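Local coordinates for protein 2-pyrone-4,6-dicarboxylic acid hydrolase, putative (PDB 2FFI) that probably hydrolyses the lactone ring of 2-pyrone-4,6-dicarboxylate, as a TIM-barrel member of the amidohydrolase family, at residues D16-V21 / H139-R144. Numbering follows the deposited sequence.
Sequences DSHAHV and HVELHR. With PO4 (phosphate ion), chain C.
Glu141 and His18 meet at the centre of the barrel, the glutamate reaching in from strand 139-142 and the histidine from the loop after strand 15-16. The backbones stay well apart: the CA atoms of His18 and Glu141 are 10.2 Å from each other, so side chains alone span the gap. From CB, which points toward segment 16-21, the Glu141 chain runs extended beyond CG (chi2 -168°). Glu141 CD is 4.1 Å from His18 CD2. OE2 does the touching. Glu141 OE2 lies at the edge of the imidazole, near the ring plane, 2.9 Å from His18 CD2. The carboxylate stands almost perpendicular to the ring, at 89°. Glu141 OE2 and His18 NE2 are close, but the angle is too poor for a hydrogen bond. OE2 instead forms a salt bridge with Lys197, and His18 NE2 has a weak hydrogen bond to Asp166.

Phosphate, probably from the crystallisation liquor, also lies against His18, whose CE1 is 3.1 Å from phosphate O3. NE2 of His20 makes weak hydrogen bonds to phosphate O1 at 2.8 Å and O4 at 3.0 Å. Val60 O takes the bond from ND1 of that ring. Arg110 and His167 also bind the anion. His143 NE2 is near phosphate O2, though not hydrogen-bonded to it.

His18 and His20 form the His-X-His pattern after the first strand, familiar as a metal site in many amidohydrolases. Here the histidines border an anion pocket, consistent with a dicarboxylate substrate. Glu141, held by Lys197, would help fix the His18 ring beside it.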
ATOM      1  N   ASP A  16       5.054   7.376   5.936  1.00 10.46           N
ATOM      2  CA  ASP A  16       4.300   6.125   6.114  1.00  9.87           C
ATOM      3  C   ASP A  16       3.490   5.839   4.852  1.00  9.43           C
ATOM      4  O   ASP A  16       2.584   6.590   4.531  1.00  9.43           O
ATOM      5  CB  ASP A  16       3.324   6.248   7.305  1.00  7.33           C
ATOM      6  CG  ASP A  16       2.292   5.116   7.354  1.00  8.24           C
ATOM      7  OD1 ASP A  16       1.378   5.190   8.217  1.00  7.25           O
ATOM      8  OD2 ASP A  16       2.393   4.154   6.542  1.00  7.11           O
ATOM      9  N   SER A  17       3.801   4.767   4.134  1.00 11.00           N
ATOM     10  CA  SER A  17       3.014   4.451   2.945  1.00 13.45           C
ATOM     11  C   SER A  17       1.973   3.419   3.370  1.00 14.31           C
ATOM     12  O   SER A  17       2.244   2.575   4.208  1.00 16.51           O
ATOM     13  CB  SER A  17       3.900   3.899   1.820  1.00 12.90           C
ATOM     14  OG  SER A  17       4.544   2.700   2.202  1.00 11.56           O
ATOM     15  N   HIS A  18       0.770   3.506   2.829  1.00 15.39           N
ATOM     16  CA  HIS A  18      -0.296   2.556   3.178  1.00 16.14           C
ATOM     17  C   HIS A  18      -0.909   2.729   4.579  1.00 14.66           C
ATOM     18  O   HIS A  18      -0.293   2.427   5.593  1.00 13.62           O
ATOM     19  CB  HIS A  18       0.202   1.116   3.024  1.00 15.48           C
ATOM     20  CG  HIS A  18      -0.871   0.155   2.631  1.00 17.53           C
ATOM     21  ND1 HIS A  18      -1.869  -0.244   3.494  1.00 19.93           N
ATOM     22  CD2 HIS A  18      -1.112  -0.478   1.460  1.00 18.21           C
ATOM     23  CE1 HIS A  18      -2.676  -1.084   2.872  1.00 20.02           C
ATOM     24  NE2 HIS A  18      -2.239  -1.243   1.636  1.00 20.35           N
ATOM     25  N   ALA A  19      -2.149   3.197   4.610  1.00 13.75           N
ATOM     26  CA  ALA A  19      -2.882   3.411   5.852  1.00 12.91           C
ATOM     27  C   ALA A  19      -4.338   3.757   5.496  1.00 11.44           C
ATOM     28  O   ALA A  19      -4.608   4.246   4.402  1.00 11.24           O
ATOM     29  CB  ALA A  19      -2.235   4.542   6.645  1.00 10.17           C
ATOM     30  N   HIS A  20      -5.265   3.521   6.418  1.00  9.65           N
ATOM     31  CA  HIS A  20      -6.674   3.791   6.170  1.00 10.02           C
ATOM     32  C   HIS A  20      -7.295   4.716   7.214  1.00 11.04           C
ATOM     33  O   HIS A  20      -6.854   4.741   8.358  1.00 12.38           O
ATOM     34  CB  HIS A  20      -7.459   2.471   6.172  1.00  8.75           C
ATOM     35  CG  HIS A  20      -6.904   1.434   5.257  1.00  8.80           C
ATOM     36  ND1 HIS A  20      -6.893   1.590   3.886  1.00 10.60           N
ATOM     37  CD2 HIS A  20      -6.279   0.260   5.508  1.00  9.02           C
ATOM     38  CE1 HIS A  20      -6.277   0.561   3.337  1.00 10.21           C
ATOM     39  NE2 HIS A  20      -5.893  -0.260   4.299  1.00  9.37           N
ATOM     40  N   VAL A  21      -8.313   5.473   6.813  1.00  9.72           N
ATOM     41  CA  VAL A  21      -9.037   6.339   7.734  1.00 10.72           C
ATOM     42  C   VAL A  21     -10.512   6.248   7.353  1.00 13.14           C
ATOM     43  O   VAL A  21     -10.843   6.080   6.183  1.00 12.49           O
ATOM     44  CB  VAL A  21      -8.548   7.849   7.703  1.00 10.91           C
ATOM     45  CG1 VAL A  21      -7.093   7.933   8.111  1.00  7.80           C
ATOM     46  CG2 VAL A  21      -8.776   8.490   6.323  1.00  8.72           C
ATOM     47  N   HIS A 139       0.314   5.038 -10.266  1.00 11.14           N
ATOM     48  CA  HIS A 139       0.750   3.654 -10.206  1.00 11.17           C
ATOM     49  C   HIS A 139      -0.437   2.780  -9.840  1.00 10.89           C
ATOM     50  O   HIS A 139      -1.490   3.291  -9.444  1.00 11.41           O
ATOM     51  CB  HIS A 139       1.873   3.470  -9.184  1.00 11.20           C
ATOM     52  CG  HIS A 139       1.504   3.872  -7.788  1.00 10.37           C
ATOM     53  ND1 HIS A 139       1.440   5.185  -7.379  1.00 11.30           N
ATOM     54  CD2 HIS A 139       1.193   3.126  -6.703  1.00 11.78           C
ATOM     55  CE1 HIS A 139       1.109   5.230  -6.098  1.00 11.64           C
ATOM     56  NE2 HIS A 139       0.954   3.993  -5.665  1.00 10.60           N
ATOM     57  N   VAL A 140      -0.270   1.470  -9.988  1.00 11.04           N
ATOM     58  CA  VAL A 140      -1.325   0.511  -9.672  1.00 12.34           C
ATOM     59  C   VAL A 140      -0.901  -0.382  -8.513  1.00 13.07           C
ATOM     60  O   VAL A 140       0.112  -1.087  -8.590  1.00 11.03           O
ATOM     61  CB  VAL A 140      -1.682  -0.374 -10.896  1.00 13.46           C
ATOM     62  CG1 VAL A 140      -0.423  -0.825 -11.602  1.00 14.12           C
ATOM     63  CG2 VAL A 140      -2.491  -1.596 -10.447  1.00 13.24           C
ATOM     64  N   GLU A 141      -1.687  -0.337  -7.437  1.00 13.74           N
ATOM     65  CA  GLU A 141      -1.408  -1.127  -6.237  1.00 15.75           C
ATOM     66  C   GLU A 141      -2.075  -2.487  -6.270  1.00 14.63           C
ATOM     67  O   GLU A 141      -3.266  -2.597  -6.551  1.00 14.86           O
ATOM     68  CB  GLU A 141      -1.874  -0.381  -4.990  1.00 16.52           C
ATOM     69  CG  GLU A 141      -0.920  -0.493  -3.826  1.00 18.63           C
ATOM     70  CD  GLU A 141      -1.538   0.003  -2.542  1.00 20.62           C
ATOM     71  OE1 GLU A 141      -2.328   0.968  -2.602  1.00 23.31           O
ATOM     72  OE2 GLU A 141      -1.229  -0.553  -1.467  1.00 20.66           O
ATOM     73  N   LEU A 142      -1.300  -3.518  -5.968  1.00 14.59           N
ATOM     74  CA  LEU A 142      -1.814  -4.877  -5.954  1.00 15.14           C
ATOM     75  C   LEU A 142      -1.876  -5.435  -4.535  1.00 17.04           C
ATOM     76  O   LEU A 142      -1.079  -5.074  -3.673  1.00 18.41           O
ATOM     77  CB  LEU A 142      -0.942  -5.783  -6.824  1.00 12.84           C
ATOM     78  CG  LEU A 142      -1.371  -6.041  -8.271  1.00 11.71           C
ATOM     79  CD1 LEU A 142      -2.380  -5.018  -8.733  1.00 11.06           C
ATOM     80  CD2 LEU A 142      -0.138  -6.045  -9.151  1.00  9.84           C
ATOM     81  N   HIS A 143      -2.846  -6.308  -4.304  1.00 17.79           N
ATOM     82  CA  HIS A 143      -3.021  -6.932  -3.014  1.00 16.90           C
ATOM     83  C   HIS A 143      -3.669  -8.300  -3.217  1.00 18.24           C
ATOM     84  O   HIS A 143      -4.881  -8.392  -3.385  1.00 17.18           O
ATOM     85  CB  HIS A 143      -3.897  -6.046  -2.144  1.00 15.29           C
ATOM     86  CG  HIS A 143      -4.123  -6.596  -0.772  1.00 13.72           C
ATOM     87  ND1 HIS A 143      -3.233  -7.447  -0.154  1.00 14.34           N
ATOM     88  CD2 HIS A 143      -5.135  -6.408   0.108  1.00 12.87           C
ATOM     89  CE1 HIS A 143      -3.685  -7.762   1.050  1.00 14.30           C
ATOM     90  NE2 HIS A 143      -4.839  -7.143   1.230  1.00 13.82           N
ATOM     91  N   ARG A 144      -2.860  -9.357  -3.224  1.00 19.25           N
ATOM     92  CA  ARG A 144      -3.388 -10.704  -3.409  1.00 22.39           C
ATOM     93  C   ARG A 144      -2.328 -11.752  -3.075  1.00 22.52           C
ATOM     94  O   ARG A 144      -1.158 -11.407  -2.929  1.00 23.06           O
ATOM     95  CB  ARG A 144      -3.877 -10.883  -4.848  1.00 24.37           C
ATOM     96  CG  ARG A 144      -4.998 -11.905  -4.980  1.00 27.00           C
ATOM     97  CD  ARG A 144      -5.516 -11.983  -6.403  1.00 30.47           C
ATOM     98  NE  ARG A 144      -6.891 -12.492  -6.464  1.00 32.32           N
ATOM     99  CZ  ARG A 144      -7.249 -13.732  -6.153  1.00 32.90           C
ATOM    100  NH1 ARG A 144      -6.339 -14.614  -5.754  1.00 31.97           N
ATOM    101  NH2 ARG A 144      -8.521 -14.084  -6.245  1.00 34.07           N
TER
HETATM  102  P   PO4 C 301      -5.319  -3.590   3.863  1.00 17.57           P
HETATM  103  O1  PO4 C 301      -5.736  -2.596   2.842  1.00 16.14           O
HETATM  104  O2  PO4 C 301      -6.012  -4.881   3.620  1.00 18.75           O
HETATM  105  O3  PO4 C 301      -3.855  -3.801   3.779  1.00 15.97           O
HETATM  106  O4  PO4 C 301      -5.681  -3.085   5.210  1.00 17.25           O